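Local coordinates for Rho GTPase-activating protein 15 (Homo sapiens, PDB 3BYI), which activates the GTPase activity of Rho-type GTPases such as RAC1, converting them to the inactive GDP-bound state, at residues T168-A182 / Y195-Y207. Numbering follows the deposited sequence.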
loop_
_atom_site.group_PDB
_atom_site.type_symbol
_atom_site.label_atom_id
_atom_site.label_comp_id
_atom_site.label_asym_id
_atom_site.label_seq_id
_atom_site.Cartn_x
_atom_site.Cartn_y
_atom_site.Cartn_z
ATOM N N THR A 168 14.243 3.860 5.948
ATOM C CA THR A 168 13.721 2.502 5.836
ATOM C C THR A 168 12.898 2.102 7.087
ATOM O O THR A 168 11.851 1.501 6.957
ATOM C CB THR A 168 14.900 1.526 5.616
ATOM O OG1 THR A 168 15.606 1.956 4.454
ATOM C CG2 THR A 168 14.422 0.046 5.429
ATOM N N GLN A 169 13.367 2.497 8.279
ATOM C CA GLN A 169 12.730 2.143 9.523
ATOM C C GLN A 169 11.369 2.863 9.690
ATOM O O GLN A 169 10.373 2.232 10.045
ATOM C CB GLN A 169 13.653 2.456 10.686
ATOM C CG GLN A 169 14.956 1.556 10.778
ATOM C CD GLN A 169 15.917 1.569 9.550
ATOM O OE1 GLN A 169 16.336 2.632 9.027
ATOM N NE2 GLN A 169 16.307 0.366 9.132
ATOM N N SER A 170 11.313 4.161 9.407
ATOM C CA SER A 170 10.057 4.921 9.548
ATOM C C SER A 170 9.027 4.589 8.468
ATOM O O SER A 170 7.819 4.649 8.732
ATOM C CB SER A 170 10.359 6.430 9.627
ATOM O OG SER A 170 11.054 6.852 8.485
ATOM N N LEU A 171 9.494 4.240 7.268
ATOM C CA LEU A 171 8.578 3.705 6.238
ATOM C C LEU A 171 8.093 2.297 6.621
ATOM O O LEU A 171 6.943 1.986 6.399
ATOM C CB LEU A 171 9.151 3.766 4.813
ATOM C CG LEU A 171 9.339 5.192 4.295
ATOM C CD1 LEU A 171 10.301 5.214 3.149
ATOM C CD2 LEU A 171 8.002 5.817 3.889
ATOM N N GLY A 172 8.945 1.469 7.230
ATOM C CA GLY A 172 8.506 0.164 7.725
ATOM C C GLY A 172 7.458 0.264 8.807
ATOM O O GLY A 172 6.588 -0.563 8.877
ATOM N N ILE A 173 7.551 1.290 9.641
ATOM C CA ILE A 173 6.552 1.577 10.682
ATOM C C ILE A 173 5.196 1.910 10.068
ATOM O O ILE A 173 4.157 1.515 10.623
ATOM C CB ILE A 173 7.021 2.754 11.631
ATOM C CG1 ILE A 173 8.157 2.281 12.560
ATOM C CG2 ILE A 173 5.837 3.292 12.499
ATOM C CD1 ILE A 173 8.971 3.423 13.209
ATOM N N VAL A 174 5.220 2.650 8.957
ATOM C CA VAL A 174 4.018 3.037 8.222
ATOM C C VAL A 174 3.450 1.848 7.464
ATOM O O VAL A 174 2.278 1.531 7.619
ATOM C CB VAL A 174 4.289 4.220 7.249
ATOM C CG1 VAL A 174 3.063 4.524 6.383
ATOM C CG2 VAL A 174 4.680 5.469 8.037
ATOM N N PHE A 175 4.293 1.171 6.692
ATOM C CA PHE A 175 3.815 0.184 5.713
ATOM C C PHE A 175 3.678 -1.231 6.240
ATOM O O PHE A 175 3.013 -2.044 5.614
ATOM C CB PHE A 175 4.654 0.251 4.419
ATOM C CG PHE A 175 4.315 1.418 3.588
ATOM C CD1 PHE A 175 5.059 2.588 3.666
ATOM C CD2 PHE A 175 3.169 1.407 2.811
ATOM C CE1 PHE A 175 4.683 3.677 2.915
ATOM C CE2 PHE A 175 2.782 2.492 2.094
ATOM C CZ PHE A 175 3.550 3.625 2.128
ATOM N N GLY A 176 4.300 -1.508 7.381
ATOM C CA GLY A 176 4.176 -2.802 8.020
ATOM C C GLY A 176 2.739 -3.150 8.306
ATOM O O GLY A 176 2.225 -4.121 7.787
ATOM N N PRO A 177 2.091 -2.348 9.150
ATOM C CA PRO A 177 0.677 -2.528 9.439
ATOM C C PRO A 177 -0.235 -2.357 8.212
ATOM O O PRO A 177 -1.251 -3.020 8.134
ATOM C CB PRO A 177 0.393 -1.428 10.478
ATOM C CG PRO A 177 1.708 -1.023 11.003
ATOM C CD PRO A 177 2.689 -1.251 9.924
ATOM N N THR A 178 0.127 -1.452 7.302
ATOM C CA THR A 178 -0.678 -1.138 6.121
ATOM C C THR A 178 -0.745 -2.328 5.133
ATOM O O THR A 178 -1.781 -2.577 4.547
ATOM C CB THR A 178 -0.107 0.183 5.447
ATOM O OG1 THR A 178 -0.368 1.315 6.295
ATOM C CG2 THR A 178 -0.693 0.470 4.112
ATOM N N LEU A 179 0.359 -3.055 4.993
ATOM C CA LEU A 179 0.512 -4.063 3.947
ATOM C C LEU A 179 0.400 -5.501 4.453
ATOM O O LEU A 179 0.061 -6.404 3.687
ATOM C CB LEU A 179 1.849 -3.830 3.224
ATOM C CG LEU A 179 2.047 -2.426 2.585
ATOM C CD1 LEU A 179 3.357 -2.355 1.951
ATOM C CD2 LEU A 179 1.020 -2.119 1.550
ATOM N N LEU A 180 0.686 -5.717 5.737
ATOM C CA LEU A 180 0.645 -7.052 6.333
ATOM C C LEU A 180 -0.476 -7.217 7.376
ATOM O O LEU A 180 -1.011 -8.326 7.571
ATOM C CB LEU A 180 1.996 -7.382 6.951
ATOM C CG LEU A 180 3.147 -7.553 5.948
ATOM C CD1 LEU A 180 4.170 -6.388 5.869
ATOM C CD2 LEU A 180 3.845 -8.836 6.257
ATOM N N ARG A 181 -0.854 -6.133 8.047
ATOM C CA ARG A 181 -2.057 -6.175 8.914
ATOM C C ARG A 181 -2.031 -7.358 9.896
ATOM O O ARG A 181 -3.040 -8.004 10.142
ATOM C CB ARG A 181 -3.318 -6.253 8.034
ATOM C CG ARG A 181 -4.646 -5.859 8.687
ATOM C CD ARG A 181 -5.815 -6.114 7.716
ATOM N NE ARG A 181 -5.758 -5.239 6.559
ATOM C CZ ARG A 181 -6.559 -5.309 5.498
ATOM N NH1 ARG A 181 -7.520 -6.225 5.438
ATOM N NH2 ARG A 181 -6.395 -4.442 4.497
ATOM N N ALA A 182 -0.862 -7.601 10.484
ATOM C CA ALA A 182 -0.608 -8.816 11.272
ATOM C C ALA A 182 -0.803 -8.643 12.767
ATOM O O ALA A 182 -0.650 -9.609 13.506
ATOM C CB ALA A 182 0.810 -9.342 10.980
ATOM N N TYR A 195 7.506 -8.246 13.486
ATOM C CA TYR A 195 7.598 -9.135 12.335
ATOM C C TYR A 195 7.271 -8.387 11.052
ATOM O O TYR A 195 8.002 -8.462 10.071
ATOM C CB TYR A 195 6.620 -10.276 12.441
ATOM C CG TYR A 195 6.967 -11.401 13.378
ATOM C CD1 TYR A 195 8.221 -11.520 13.968
ATOM C CD2 TYR A 195 6.021 -12.393 13.630
ATOM C CE1 TYR A 195 8.508 -12.590 14.820
ATOM C CE2 TYR A 195 6.293 -13.450 14.472
ATOM C CZ TYR A 195 7.531 -13.560 15.060
ATOM O OH TYR A 195 7.760 -14.642 15.880
ATOM N N GLN A 196 6.147 -7.694 11.047
ATOM C CA GLN A 196 5.700 -7.058 9.848
ATOM C C GLN A 196 6.549 -5.855 9.436
ATOM O O GLN A 196 6.810 -5.662 8.248
ATOM C CB GLN A 196 4.241 -6.680 9.968
ATOM C CG GLN A 196 3.919 -5.597 10.941
ATOM C CD GLN A 196 2.426 -5.510 11.146
ATOM O OE1 GLN A 196 1.668 -6.187 10.459
ATOM N NE2 GLN A 196 1.993 -4.677 12.075
ATOM N N ASN A 197 6.997 -5.060 10.402
ATOM C CA ASN A 197 7.899 -3.957 10.113
ATOM C C ASN A 197 9.264 -4.442 9.579
ATOM O O ASN A 197 9.849 -3.830 8.683
ATOM C CB ASN A 197 8.113 -3.127 11.370
ATOM C CG ASN A 197 6.860 -2.386 11.764
ATOM O OD1 ASN A 197 5.812 -2.636 11.202
ATOM N ND2 ASN A 197 6.956 -1.488 12.733
ATOM N N GLN A 198 9.759 -5.547 10.123
ATOM C CA GLN A 198 10.998 -6.112 9.638
ATOM C C GLN A 198 10.859 -6.640 8.226
ATOM O O GLN A 198 11.791 -6.512 7.439
ATOM C CB GLN A 198 11.514 -7.212 10.560
ATOM C CG GLN A 198 12.169 -6.682 11.843
ATOM C CD GLN A 198 13.242 -5.672 11.574
ATOM O OE1 GLN A 198 13.058 -4.465 11.813
ATOM N NE2 GLN A 198 14.372 -6.151 11.042
ATOM N N ILE A 199 9.715 -7.244 7.904
ATOM C CA ILE A 199 9.469 -7.748 6.551
ATOM C C ILE A 199 9.396 -6.581 5.585
ATOM O O ILE A 199 9.981 -6.615 4.499
ATOM C CB ILE A 199 8.154 -8.573 6.423
ATOM C CG1 ILE A 199 8.246 -9.897 7.207
ATOM C CG2 ILE A 199 7.874 -8.875 4.958
ATOM C CD1 ILE A 199 6.931 -10.420 7.710
ATOM N N ALA A 200 8.665 -5.531 5.973
ATOM C CA ALA A 200 8.587 -4.350 5.105
ATOM C C ALA A 200 9.956 -3.697 4.906
ATOM O O ALA A 200 10.286 -3.312 3.800
ATOM C CB ALA A 200 7.549 -3.340 5.602
ATOM N N GLU A 201 10.744 -3.558 5.972
ATOM C CA GLU A 201 12.098 -3.024 5.867
ATOM C C GLU A 201 12.978 -3.826 4.898
ATOM O O GLU A 201 13.733 -3.244 4.102
ATOM C CB GLU A 201 12.768 -2.983 7.248
ATOM C CG GLU A 201 12.298 -1.868 8.116
ATOM C CD GLU A 201 13.157 -1.633 9.340
ATOM O OE1 GLU A 201 14.387 -1.779 9.267
ATOM O OE2 GLU A 201 12.576 -1.291 10.387
ATOM N N LEU A 202 12.897 -5.157 4.957
ATOM C CA LEU A 202 13.724 -5.988 4.068
ATOM C C LEU A 202 13.301 -5.851 2.605
ATOM O O LEU A 202 14.167 -5.820 1.695
ATOM C CB LEU A 202 13.663 -7.465 4.440
ATOM C CG LEU A 202 14.628 -8.388 3.676
ATOM C CD1 LEU A 202 16.120 -8.032 3.986
ATOM C CD2 LEU A 202 14.319 -9.796 4.025
ATOM N N MET A 203 11.986 -5.784 2.369
ATOM C CA MET A 203 11.491 -5.646 1.009
ATOM C C MET A 203 11.930 -4.313 0.408
ATOM O O MET A 203 12.150 -4.182 -0.798
ATOM C CB MET A 203 9.966 -5.734 0.946
ATOM C CG MET A 203 9.354 -6.993 1.543
ATOM S SD MET A 203 9.263 -8.368 0.429
ATOM C CE MET A 203 8.133 -7.717 -0.780
ATOM N N LEU A 204 12.067 -3.319 1.273
ATOM C CA LEU A 204 12.524 -1.994 0.873
ATOM C C LEU A 204 14.050 -1.946 0.691
ATOM O O LEU A 204 14.543 -1.579 -0.380
ATOM C CB LEU A 204 12.123 -1.007 1.949
ATOM C CG LEU A 204 12.215 0.483 1.699
ATOM C CD1 LEU A 204 11.766 0.884 0.267
ATOM C CD2 LEU A 204 11.330 1.120 2.780
ATOM N N SER A 205 14.785 -2.322 1.732
ATOM C CA SER A 205 16.236 -2.187 1.703
ATOM C C SER A 205 16.923 -3.180 0.735
ATOM O O SER A 205 18.018 -2.929 0.284
ATOM C CB SER A 205 16.822 -2.297 3.121
ATOM O OG SER A 205 16.618 -3.593 3.650
ATOM N N GLU A 206 16.278 -4.297 0.425
ATOM C CA GLU A 206 16.850 -5.282 -0.489
ATOM C C GLU A 206 15.976 -5.458 -1.714
ATOM O O GLU A 206 15.949 -6.525 -2.327
ATOM C CB GLU A 206 17.060 -6.625 0.206
ATOM C CG GLU A 206 18.028 -6.589 1.392
ATOM C CD GLU A 206 19.472 -6.297 1.009
ATOM O OE1 GLU A 206 19.799 -6.253 -0.200
ATOM O OE2 GLU A 206 20.293 -6.112 1.934
ATOM N N TYR A 207 15.285 -4.387 -2.076
ATOM C CA TYR A 207 14.401 -4.357 -3.238
ATOM C C TYR A 207 15.027 -4.981 -4.490
ATOM O O TYR A 207 14.431 -5.819 -5.143
ATOM C CB TYR A 207 14.047 -2.899 -3.577
ATOM C CG TYR A 207 13.229 -2.780 -4.857
ATOM C CD1 TYR A 207 11.855 -3.032 -4.850
ATOM C CD2 TYR A 207 13.824 -2.460 -6.062
ATOM C CE1 TYR A 207 11.109 -2.955 -5.997
ATOM C CE2 TYR A 207 13.079 -2.392 -7.221
ATOM C CZ TYR A 207 11.718 -2.648 -7.186
ATOM O OH TYR A 207 10.950 -2.553 -8.332
HETATM O O HOH W 1 10.289 -0.281 10.824
HETATM O O HOH W 2 4.515 0.018 12.887
#
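Two helices of the all-helical RhoGAP domain, 168-180 and 189-205, pack closely here through G172 and G176. The axes of 168-180 and 195-205 approach to 7.7 Å, with 112° between their N-to-C directions. The CA atoms of G176 and N197 are 4.4 Å apart. Neither glycine has a CB; one on G172 would run into E201 CG, one on G176 into N197 OD1. A200 CB fits against this bare backbone, 4.1 Å from G176 N. The N197 side chain is a knob in the hole formed by G172, I173, G176 and P177. A water joins its ND2 to I173 O.

At one end, Q196 CG stands between its backbone N and carbonyl carbon (chi1 68°). The extended chain beyond it then runs past G176 to the turn after helix 168-180. There Q196 OE1 accepts a hydrogen bond from A182 N at 2.9 Å, fairly straight at 159°. Q196 NE2 lies over P177, 3.6 Å from P177 CA, and hydrogen-bonds E183 OE1. With Q196 cut back to alanine, A182 N and E183 would probably both lose a partner, and a gap would open beside P177 and L180. L180 CD2 also meets I199 CD1.

At the other end, Q169 NE2 reaches E201 OE1 at 2.9 Å. This bond is bent, and it meets the carboxylate from above its plane. A water also links E201 OE2 to Q169 O. L204 CD2 packs on L171 CB; the L171 side chain lies about 7 Å from that of R58, the predicted arginine finger. Tight glycine packing is thus joined by hydrogen bonds of side-chain amides and by waters. The buried Q196 amide accepts at OE1 and donates at NE2, which probably fixes which way it is turned.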